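Long-range contacts in tartrate dehydrogenase/decarboxylase (Pseudomonas putida, PDB 3FLK), which oxidises tartrate with NAD and a divalent metal ion, converts meso-tartrate to D-glycerate, and oxidatively decarboxylates D-malate to pyruvate: residues I8-G13 / F41-W46; E29-K34 / D358-L363; D62-L67 / R99-Y104. The protein carries 1 engineered substitution. All coordinates share one frame; numbering follows the deposited sequence.

Contact 1: residues I8-G13 / F41-W46; sequences IAAIPG and FDTFEW
Ile8 and Asp42 open a ladder of three backbone hydrogen bonds: Asp42 N gives its hydrogen to Ile8 O over 2.9 Å, nearly straight at 173°. One step on, Ala10 N donates to Asp42 O at 2.8 Å, and Phe44 N, reaching Ala10 O at 2.9 Å, carries the pattern one residue past strand 39-43. Parallel strands need this zigzag, in which one residue binds two partners flanking its opposite number. The strands belong to the beta-alpha-beta unit 6-13, 17-35, 39-43, whose second strand forms an edge of the large mixed sheet; the backbone of Ala9 bonds instead to strand 72-77. Past Ala10 the direct ladder gives way to water, because Pro12 has no N-H to offer. One water accepts from Gly13 N at 3.1 Å and lies within hydrogen-bonding distance of Phe44 O and Trp46 O. Asp42 OD2 is hydrogen-bonded to the hydroxyl of Tyr70. Apolar groups meet on each face: Ile8 lays CG1 over the Phe41 ring, 4.2 Å from its centroid; on the other, Ala9 CB meets Phe44 CE2 at 3.7 Å. With CG1 beside its backbone N (chi1 -50°), Ile11 places CG2 3.5 Å from Trp46 O.

Contact 2: residues E29-K34 / D358-L363; sequences EAAALK and DTLARL
Lys34 reaches across from helix 17-35 to the end of helix 349-361 and the residues that follow it. Two helices pack side by side here, one from early in the chain and the other C-terminal, and the lysine bonds to carbonyls at the C-terminal end of the second. Carbonyls in a last turn lack some of the N-H partners that a further turn would bring, and the negative end of the helix dipole would probably favour a lysine here. Its chain runs extended until a bend at chi4 (74°) turns the ammonium group onto the carbonyls. Lys34 NZ donates to Leu360 O at 3.0 Å, in the carbonyl plane, and to Leu363 O at 2.8 Å, tilted 23° from the plane of that second carbonyl. Leu360 O takes the lysine in addition to Leu363 N.

The close-packed part lies on the inner side. Leu360, buried, points its branches at the alanine surface of the first helix: CD2 sits 3.8 Å from Ala30 O and CD1 4.2 Å from Ala31 CB. Small residues let this leucine come close to the helix backbone, and Met326 of helix 317-336 also packs against it.

The outer side is looser. Ala361 is exposed and its methyl stands off from helix 17-35, while Asp358 turns away and pairs with Arg362 of its own segment in a salt bridge. Lys34 spans both regions, with an apolar stem behind its charged end: its methylene CD lies 3.8 Å from Leu360 CD2.

Contact 3: residues D62-L67 / R99-Y104; sequences DWAEQL and REFDQY
Two short helices meet here beside the large mixed sheet, where the helix 94-100 ends in a Schellman motif with Asp102 at C-prime. Phe101, the first residue to leave helical geometry, pushes its ring toward helix 63-67. The rim atom Phe101 CZ lies 3.8 Å from Trp63 CZ3, and the rings meet obliquely, planes 59° apart. Leu67 CB meets the edge of the phenyl ring, 4.0 Å from Phe101 CE2. Ala64, with only a methyl, lets the ring come near the helix: its O lies at the edge of the Phe101 ring. Trp63 holds its CG between the backbone N and the carbonyl carbon (chi1 65°), which carries the indole to Glu100. There Trp63 CZ2 comes within 3.2 Å of Glu100 OE1, while a water accepts from Trp63 NE1 at 3.3 Å and donates to Glu100 OE2 at 3.1 Å. A leucine in place of Trp63 would probably open a gap beside Phe101 and deprive the bridging water of its indole donor. With apolar rims inside and a water-linked carboxylate outside, cohesion here rests chiefly on hydrophobic packing, which probably lets the exposed glutamate stay charged.

Contacts 1 and 3 are neighbours, with centres 14 Å apart: Leu67 of helix 63-67 touches both Ala9 and Trp46, so that helix covers one face of the paired strands and also meets the end of helix 94-100. Contact 2 lies further off, 22 Å from contact 1 and 31 Å from contact 3 between centres. It joins contact 1 through helix 17-35, which links the two parallel strands, and Glu29 there packs on Phe41. Along the chain contact 1 closes before contact 3 opens; the segments of contacts 1 and 2 alternate, and contact 3 falls wholly between those of contact 2. Helix 17-35, early in the chain, is thus joined to the C-terminal helix 349-361.

Contact 1: residues I8-G13 / F41-W46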
loop_
_atom_site.group_PDB
_atom_site.type_symbol
_atom_site.label_atom_id
_atom_site.label_comp_id
_atom_site.label_asym_id
_atom_site.label_seq_id
_atom_site.Cartn_x
_atom_site.Cartn_y
_atom_site.Cartn_z
ATOM N N ILE A 8 23.050 -22.210 -14.579
ATOM C CA ILE A 8 22.494 -21.102 -13.810
ATOM C C ILE A 8 23.317 -19.835 -14.003
ATOM O O ILE A 8 24.529 -19.828 -13.775
ATOM C CB ILE A 8 22.448 -21.415 -12.284
ATOM C CG1 ILE A 8 21.905 -22.828 -11.978
ATOM C CG2 ILE A 8 21.735 -20.293 -11.512
ATOM C CD1 ILE A 8 20.558 -23.197 -12.595
ATOM N N ALA A 9 22.649 -18.762 -14.416
ATOM C CA ALA A 9 23.276 -17.451 -14.481
ATOM C C ALA A 9 23.101 -16.740 -13.140
ATOM O O ALA A 9 21.995 -16.324 -12.787
ATOM C CB ALA A 9 22.683 -16.631 -15.615
ATOM N N ALA A 10 24.196 -16.631 -12.391
ATOM C CA ALA A 10 24.197 -15.969 -11.089
ATOM C C ALA A 10 24.615 -14.511 -11.247
ATOM O O ALA A 10 25.707 -14.215 -11.742
ATOM C CB ALA A 10 25.118 -16.699 -10.117
ATOM N N ILE A 11 23.729 -13.605 -10.843
ATOM C CA ILE A 11 23.953 -12.170 -11.000
ATOM C C ILE A 11 23.682 -11.477 -9.664
ATOM O O ILE A 11 22.531 -11.169 -9.346
ATOM C CB ILE A 11 23.059 -11.558 -12.125
ATOM C CG1 ILE A 11 23.167 -12.374 -13.421
ATOM C CG2 ILE A 11 23.424 -10.085 -12.367
ATOM C CD1 ILE A 11 22.229 -11.922 -14.539
ATOM N N PRO A 12 24.744 -11.248 -8.864
ATOM C CA PRO A 12 24.576 -10.645 -7.537
ATOM C C PRO A 12 24.036 -9.209 -7.562
ATOM O O PRO A 12 23.209 -8.851 -6.720
ATOM C CB PRO A 12 25.989 -10.691 -6.936
ATOM C CG PRO A 12 26.908 -10.828 -8.091
ATOM C CD PRO A 12 26.155 -11.560 -9.161
ATOM N N GLY A 13 24.498 -8.404 -8.515
ATOM C CA GLY A 13 24.073 -7.011 -8.623
ATOM C C GLY A 13 24.773 -6.095 -7.635
ATOM O O GLY A 13 26.003 -6.107 -7.536
ATOM N N PHE A 41 26.987 -23.112 -12.174
ATOM C CA PHE A 41 26.820 -21.681 -11.944
ATOM C C PHE A 41 27.872 -20.858 -12.677
ATOM O O PHE A 41 29.068 -21.156 -12.608
ATOM C CB PHE A 41 26.874 -21.365 -10.444
ATOM C CG PHE A 41 25.757 -21.984 -9.648
ATOM C CD1 PHE A 41 24.578 -21.284 -9.422
ATOM C CD2 PHE A 41 25.887 -23.266 -9.114
ATOM C CE1 PHE A 41 23.538 -21.852 -8.686
ATOM C CE2 PHE A 41 24.856 -23.841 -8.376
ATOM C CZ PHE A 41 23.678 -23.132 -8.161
ATOM N N ASP A 42 27.413 -19.833 -13.386
ATOM C CA ASP A 42 28.290 -18.819 -13.960
ATOM C C ASP A 42 27.899 -17.457 -13.402
ATOM O O ASP A 42 26.718 -17.096 -13.394
ATOM C CB ASP A 42 28.206 -18.813 -15.490
ATOM C CG ASP A 42 28.962 -19.969 -16.129
ATOM O OD1 ASP A 42 30.050 -20.336 -15.630
ATOM O OD2 ASP A 42 28.472 -20.504 -17.146
ATOM N N THR A 43 28.894 -16.709 -12.932
ATOM C CA THR A 43 28.658 -15.418 -12.294
ATOM C C THR A 43 28.933 -14.262 -13.255
ATOM O O THR A 43 29.956 -14.241 -13.943
ATOM C CB THR A 43 29.495 -15.266 -11.003
ATOM O OG1 THR A 43 29.273 -16.400 -10.156
ATOM C CG2 THR A 43 29.107 -13.999 -10.244
ATOM N N PHE A 44 28.002 -13.313 -13.296
ATOM C CA PHE A 44 28.124 -12.123 -14.133
ATOM C C PHE A 44 28.231 -10.873 -13.270
ATOM O O PHE A 44 27.494 -10.720 -12.292
ATOM C CB PHE A 44 26.935 -12.012 -15.091
ATOM C CG PHE A 44 26.846 -13.141 -16.080
ATOM C CD1 PHE A 44 27.535 -13.080 -17.287
ATOM C CD2 PHE A 44 26.078 -14.267 -15.805
ATOM C CE1 PHE A 44 27.457 -14.120 -18.206
ATOM C CE2 PHE A 44 25.997 -15.315 -16.718
ATOM C CZ PHE A 44 26.688 -15.239 -17.921
ATOM N N GLU A 45 29.155 -9.988 -13.643
ATOM C CA GLU A 45 29.454 -8.783 -12.869
ATOM C C GLU A 45 28.590 -7.592 -13.276
ATOM O O GLU A 45 28.547 -6.581 -12.572
ATOM C CB GLU A 45 30.939 -8.416 -12.993
ATOM C CG GLU A 45 31.911 -9.539 -12.628
ATOM C CD GLU A 45 31.815 -9.962 -11.172
ATOM O OE1 GLU A 45 32.071 -9.120 -10.284
ATOM O OE2 GLU A 45 31.494 -11.144 -10.916
ATOM N N TRP A 46 27.906 -7.709 -14.412
ATOM C CA TRP A 46 27.032 -6.634 -14.876
ATOM C C TRP A 46 25.656 -6.652 -14.206
ATOM O O TRP A 46 25.441 -7.396 -13.244
ATOM C CB TRP A 46 26.948 -6.563 -16.408
ATOM C CG TRP A 46 26.982 -7.871 -17.144
ATOM C CD1 TRP A 46 28.087 -8.517 -17.616
ATOM C CD2 TRP A 46 25.856 -8.661 -17.542
ATOM N NE1 TRP A 46 27.722 -9.671 -18.266
ATOM C CE2 TRP A 46 26.357 -9.782 -18.238
ATOM C CE3 TRP A 46 24.470 -8.532 -17.373
ATOM C CZ2 TRP A 46 25.523 -10.772 -18.764
ATOM C CZ3 TRP A 46 23.641 -9.518 -17.894
ATOM C CH2 TRP A 46 24.172 -10.625 -18.582
HETATM O O HOH W 1 26.288 -8.645 -11.013
HETATM O O HOH W 2 27.880 -7.316 -9.219
#

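Contact 2: residues E29-K34 / D358-L363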
loop_
_atom_site.group_PDB
_atom_site.type_symbol
_atom_site.label_atom_id
_atom_site.label_comp_id
_atom_site.label_asym_id
_atom_site.label_seq_id
_atom_site.Cartn_x
_atom_site.Cartn_y
_atom_site.Cartn_z
ATOM N N GLU A 29 24.345 -25.795 -3.616
ATOM C CA GLU A 29 25.411 -26.773 -3.850
ATOM C C GLU A 29 25.341 -27.935 -2.855
ATOM O O GLU A 29 25.621 -29.077 -3.213
ATOM C CB GLU A 29 26.790 -26.101 -3.831
ATOM C CG GLU A 29 27.105 -25.316 -5.111
ATOM C CD GLU A 29 28.385 -24.489 -5.031
ATOM O OE1 GLU A 29 28.809 -24.114 -3.914
ATOM O OE2 GLU A 29 28.966 -24.199 -6.098
ATOM N N ALA A 30 24.950 -27.640 -1.616
ATOM C CA ALA A 30 24.715 -28.671 -0.606
ATOM C C ALA A 30 23.499 -29.528 -0.963
ATOM O O ALA A 30 23.510 -30.745 -0.765
ATOM C CB ALA A 30 24.546 -28.045 0.770
ATOM N N ALA A 31 22.458 -28.885 -1.490
ATOM C CA ALA A 31 21.267 -29.585 -1.966
ATOM C C ALA A 31 21.580 -30.450 -3.186
ATOM O O ALA A 31 21.065 -31.561 -3.309
ATOM C CB ALA A 31 20.151 -28.595 -2.283
ATOM N N ALA A 32 22.427 -29.932 -4.077
ATOM C CA ALA A 32 22.826 -30.648 -5.290
ATOM C C ALA A 32 23.591 -31.926 -4.955
ATOM O O ALA A 32 23.325 -32.985 -5.529
ATOM C CB ALA A 32 23.654 -29.751 -6.196
ATOM N N LEU A 33 24.531 -31.816 -4.019
ATOM C CA LEU A 33 25.316 -32.954 -3.547
ATOM C C LEU A 33 24.427 -34.036 -2.925
ATOM O O LEU A 33 24.569 -35.217 -3.239
ATOM C CB LEU A 33 26.375 -32.486 -2.539
ATOM C CG LEU A 33 27.308 -33.529 -1.910
ATOM C CD1 LEU A 33 28.331 -34.051 -2.918
ATOM C CD2 LEU A 33 28.005 -32.948 -0.686
ATOM N N LYS A 34 23.511 -33.613 -2.058
ATOM C CA LYS A 34 22.628 -34.517 -1.317
ATOM C C LYS A 34 21.678 -35.316 -2.213
ATOM O O LYS A 34 21.440 -36.498 -1.968
ATOM C CB LYS A 34 21.821 -33.723 -0.284
ATOM C CG LYS A 34 21.088 -34.571 0.739
ATOM C CD LYS A 34 20.158 -33.719 1.584
ATOM C CE LYS A 34 19.518 -34.527 2.699
ATOM N NZ LYS A 34 20.486 -34.820 3.788
ATOM N N ASP A 358 24.502 -26.754 6.748
ATOM C CA ASP A 358 24.824 -27.870 7.641
ATOM C C ASP A 358 23.590 -28.667 8.057
ATOM O O ASP A 358 23.620 -29.899 8.072
ATOM C CB ASP A 358 25.562 -27.383 8.891
ATOM C CG ASP A 358 25.964 -28.525 9.811
ATOM O OD1 ASP A 358 26.551 -29.515 9.317
ATOM O OD2 ASP A 358 25.688 -28.437 11.028
ATOM N N THR A 359 22.517 -27.959 8.405
ATOM C CA THR A 359 21.246 -28.585 8.773
ATOM C C THR A 359 20.716 -29.445 7.622
ATOM O O THR A 359 20.257 -30.568 7.840
ATOM C CB THR A 359 20.199 -27.524 9.188
ATOM O OG1 THR A 359 20.701 -26.773 10.300
ATOM C CG2 THR A 359 18.878 -28.168 9.583
ATOM N N LEU A 360 20.801 -28.916 6.403
ATOM C CA LEU A 360 20.352 -29.628 5.208
ATOM C C LEU A 360 21.127 -30.932 5.006
ATOM O O LEU A 360 20.533 -31.980 4.744
ATOM C CB LEU A 360 20.471 -28.730 3.972
ATOM C CG LEU A 360 19.868 -29.210 2.648
ATOM C CD1 LEU A 360 19.391 -28.022 1.844
ATOM C CD2 LEU A 360 20.866 -30.026 1.841
ATOM N N ALA A 361 22.451 -30.861 5.136
ATOM C CA ALA A 361 23.312 -32.035 4.971
ATOM C C ALA A 361 23.037 -33.114 6.022
ATOM O O ALA A 361 23.234 -34.304 5.763
ATOM C CB ALA A 361 24.782 -31.628 4.986
ATOM N N ARG A 362 22.563 -32.694 7.192
ATOM C CA ARG A 362 22.300 -33.606 8.307
ATOM C C ARG A 362 20.875 -34.171 8.335
ATOM O O ARG A 362 20.552 -34.991 9.197
ATOM C CB ARG A 362 22.639 -32.931 9.644
ATOM C CG ARG A 362 24.112 -32.583 9.791
ATOM C CD ARG A 362 24.435 -31.984 11.152
ATOM N NE ARG A 362 25.850 -31.610 11.248
ATOM C CZ ARG A 362 26.844 -32.450 11.540
ATOM N NH1 ARG A 362 26.599 -33.736 11.774
ATOM N NH2 ARG A 362 28.094 -32.002 11.599
ATOM N N LEU A 363 20.034 -33.745 7.394
ATOM C CA LEU A 363 18.656 -34.243 7.305
ATOM C C LEU A 363 18.613 -35.703 6.862
ATOM O O LEU A 363 19.376 -36.115 5.986
ATOM C CB LEU A 363 17.817 -33.385 6.348
ATOM C CG LEU A 363 17.451 -31.951 6.746
ATOM C CD1 LEU A 363 16.824 -31.220 5.565
ATOM C CD2 LEU A 363 16.518 -31.916 7.948
#

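Contact 3: residues D62-L67 / R99-Y104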
loop_
_atom_site.group_PDB
_atom_site.type_symbol
_atom_site.label_atom_id
_atom_site.label_comp_id
_atom_site.label_asym_id
_atom_site.label_seq_id
_atom_site.Cartn_x
_atom_site.Cartn_y
_atom_site.Cartn_z
ATOM N N ASP A 62 24.512 -7.097 -25.622
ATOM C CA ASP A 62 24.146 -8.472 -25.968
ATOM C C ASP A 62 23.753 -9.336 -24.758
ATOM O O ASP A 62 23.896 -10.560 -24.791
ATOM C CB ASP A 62 25.272 -9.138 -26.771
ATOM C CG ASP A 62 26.544 -9.344 -25.957
ATOM O OD1 ASP A 62 26.759 -8.619 -24.957
ATOM O OD2 ASP A 62 27.336 -10.237 -26.326
ATOM N N TRP A 63 23.243 -8.694 -23.707
ATOM C CA TRP A 63 22.878 -9.391 -22.468
ATOM C C TRP A 63 21.877 -10.532 -22.692
ATOM O O TRP A 63 22.006 -11.597 -22.088
ATOM C CB TRP A 63 22.348 -8.404 -21.414
ATOM C CG TRP A 63 21.057 -7.737 -21.798
ATOM C CD1 TRP A 63 20.912 -6.546 -22.449
ATOM C CD2 TRP A 63 19.731 -8.226 -21.558
ATOM N NE1 TRP A 63 19.580 -6.263 -22.628
ATOM C CE2 TRP A 63 18.833 -7.278 -22.094
ATOM C CE3 TRP A 63 19.213 -9.375 -20.941
ATOM C CZ2 TRP A 63 17.446 -7.441 -22.032
ATOM C CZ3 TRP A 63 17.833 -9.540 -20.887
ATOM C CH2 TRP A 63 16.967 -8.575 -21.426
ATOM N N ALA A 64 20.898 -10.302 -23.569
ATOM C CA ALA A 64 19.832 -11.271 -23.832
ATOM C C ALA A 64 20.362 -12.497 -24.559
ATOM O O ALA A 64 19.947 -13.620 -24.277
ATOM C CB ALA A 64 18.694 -10.626 -24.623
ATOM N N GLU A 65 21.278 -12.262 -25.494
ATOM C CA GLU A 65 21.978 -13.321 -26.214
ATOM C C GLU A 65 22.740 -14.217 -25.233
ATOM O O GLU A 65 22.723 -15.443 -25.359
ATOM C CB GLU A 65 22.929 -12.694 -27.241
ATOM C CG GLU A 65 23.799 -13.666 -28.030
ATOM C CD GLU A 65 24.949 -12.960 -28.735
ATOM O OE1 GLU A 65 24.702 -12.277 -29.758
ATOM O OE2 GLU A 65 26.102 -13.088 -28.265
ATOM N N GLN A 66 23.386 -13.596 -24.248
ATOM C CA GLN A 66 24.179 -14.324 -23.258
ATOM C C GLN A 66 23.322 -15.139 -22.291
ATOM O O GLN A 66 23.631 -16.298 -22.010
ATOM C CB GLN A 66 25.085 -13.366 -22.479
ATOM C CG GLN A 66 26.160 -12.690 -23.323
ATOM C CD GLN A 66 27.143 -11.887 -22.491
ATOM O OE1 GLN A 66 27.741 -12.401 -21.545
ATOM N NE2 GLN A 66 27.322 -10.621 -22.848
ATOM N N LEU A 67 22.244 -14.538 -21.794
ATOM C CA LEU A 67 21.418 -15.179 -20.769
ATOM C C LEU A 67 20.465 -16.250 -21.301
ATOM O O LEU A 67 20.022 -17.113 -20.540
ATOM C CB LEU A 67 20.656 -14.136 -19.945
ATOM C CG LEU A 67 21.484 -13.169 -19.092
ATOM C CD1 LEU A 67 20.558 -12.293 -18.286
ATOM C CD2 LEU A 67 22.464 -13.898 -18.172
ATOM N N ARG A 99 10.569 -8.065 -18.606
ATOM C CA ARG A 99 9.730 -7.746 -19.764
ATOM C C ARG A 99 10.172 -8.441 -21.047
ATOM O O ARG A 99 9.342 -9.000 -21.767
ATOM C CB ARG A 99 9.602 -6.228 -19.934
ATOM C CG ARG A 99 8.902 -5.607 -18.738
ATOM C CD ARG A 99 8.686 -4.111 -18.832
ATOM N NE ARG A 99 7.903 -3.675 -17.677
ATOM C CZ ARG A 99 7.139 -2.588 -17.627
ATOM N NH1 ARG A 99 7.036 -1.777 -18.671
ATOM N NH2 ARG A 99 6.469 -2.317 -16.516
ATOM N N GLU A 100 11.475 -8.435 -21.317
ATOM C CA GLU A 100 11.989 -9.058 -22.538
ATOM C C GLU A 100 12.019 -10.587 -22.496
ATOM O O GLU A 100 11.975 -11.234 -23.543
ATOM C CB GLU A 100 13.345 -8.471 -22.933
ATOM C CG GLU A 100 13.213 -7.079 -23.540
ATOM C CD GLU A 100 14.540 -6.437 -23.884
ATOM O OE1 GLU A 100 15.386 -7.102 -24.521
ATOM O OE2 GLU A 100 14.724 -5.253 -23.532
ATOM N N PHE A 101 12.081 -11.159 -21.295
ATOM C CA PHE A 101 11.946 -12.605 -21.138
ATOM C C PHE A 101 10.514 -12.999 -20.780
ATOM O O PHE A 101 10.249 -14.145 -20.411
ATOM C CB PHE A 101 12.945 -13.159 -20.110
ATOM C CG PHE A 101 14.374 -13.166 -20.590
ATOM C CD1 PHE A 101 14.673 -13.132 -21.952
ATOM C CD2 PHE A 101 15.423 -13.229 -19.679
ATOM C CE1 PHE A 101 15.992 -13.138 -22.399
ATOM C CE2 PHE A 101 16.749 -13.241 -20.116
ATOM C CZ PHE A 101 17.032 -13.195 -21.480
ATOM N N ASP A 102 9.602 -12.033 -20.902
ATOM C CA ASP A 102 8.166 -12.227 -20.668
ATOM C C ASP A 102 7.868 -13.045 -19.405
ATOM O O ASP A 102 7.111 -14.025 -19.435
ATOM C CB ASP A 102 7.488 -12.838 -21.902
ATOM C CG ASP A 102 6.026 -12.436 -22.024
ATOM O OD1 ASP A 102 5.680 -11.278 -21.693
ATOM O OD2 ASP A 102 5.220 -13.282 -22.461
ATOM N N GLN A 103 8.479 -12.623 -18.302
ATOM C CA GLN A 103 8.301 -13.267 -17.008
ATOM C C GLN A 103 7.075 -12.667 -16.321
ATOM O O GLN A 103 7.196 -11.998 -15.295
ATOM C CB GLN A 103 9.567 -13.090 -16.154
ATOM C CG GLN A 103 10.815 -13.740 -16.757
ATOM C CD GLN A 103 12.125 -13.292 -16.111
ATOM O OE1 GLN A 103 12.163 -12.347 -15.319
ATOM N NE2 GLN A 103 13.211 -13.972 -16.464
ATOM N N TYR A 104 5.896 -12.915 -16.890
ATOM C CA TYR A 104 4.686 -12.175 -16.503
ATOM C C TYR A 104 4.106 -12.516 -15.127
ATOM O O TYR A 104 3.346 -11.726 -14.562
ATOM C CB TYR A 104 3.614 -12.228 -17.605
ATOM C CG TYR A 104 3.046 -13.600 -17.904
ATOM C CD1 TYR A 104 1.943 -14.084 -17.203
ATOM C CD2 TYR A 104 3.589 -14.399 -18.909
ATOM C CE1 TYR A 104 1.408 -15.339 -17.478
ATOM C CE2 TYR A 104 3.056 -15.658 -19.197
ATOM C CZ TYR A 104 1.968 -16.117 -18.472
ATOM O OH TYR A 104 1.431 -17.357 -18.738
HETATM O O HOH W 3 17.559 -4.439 -24.488
#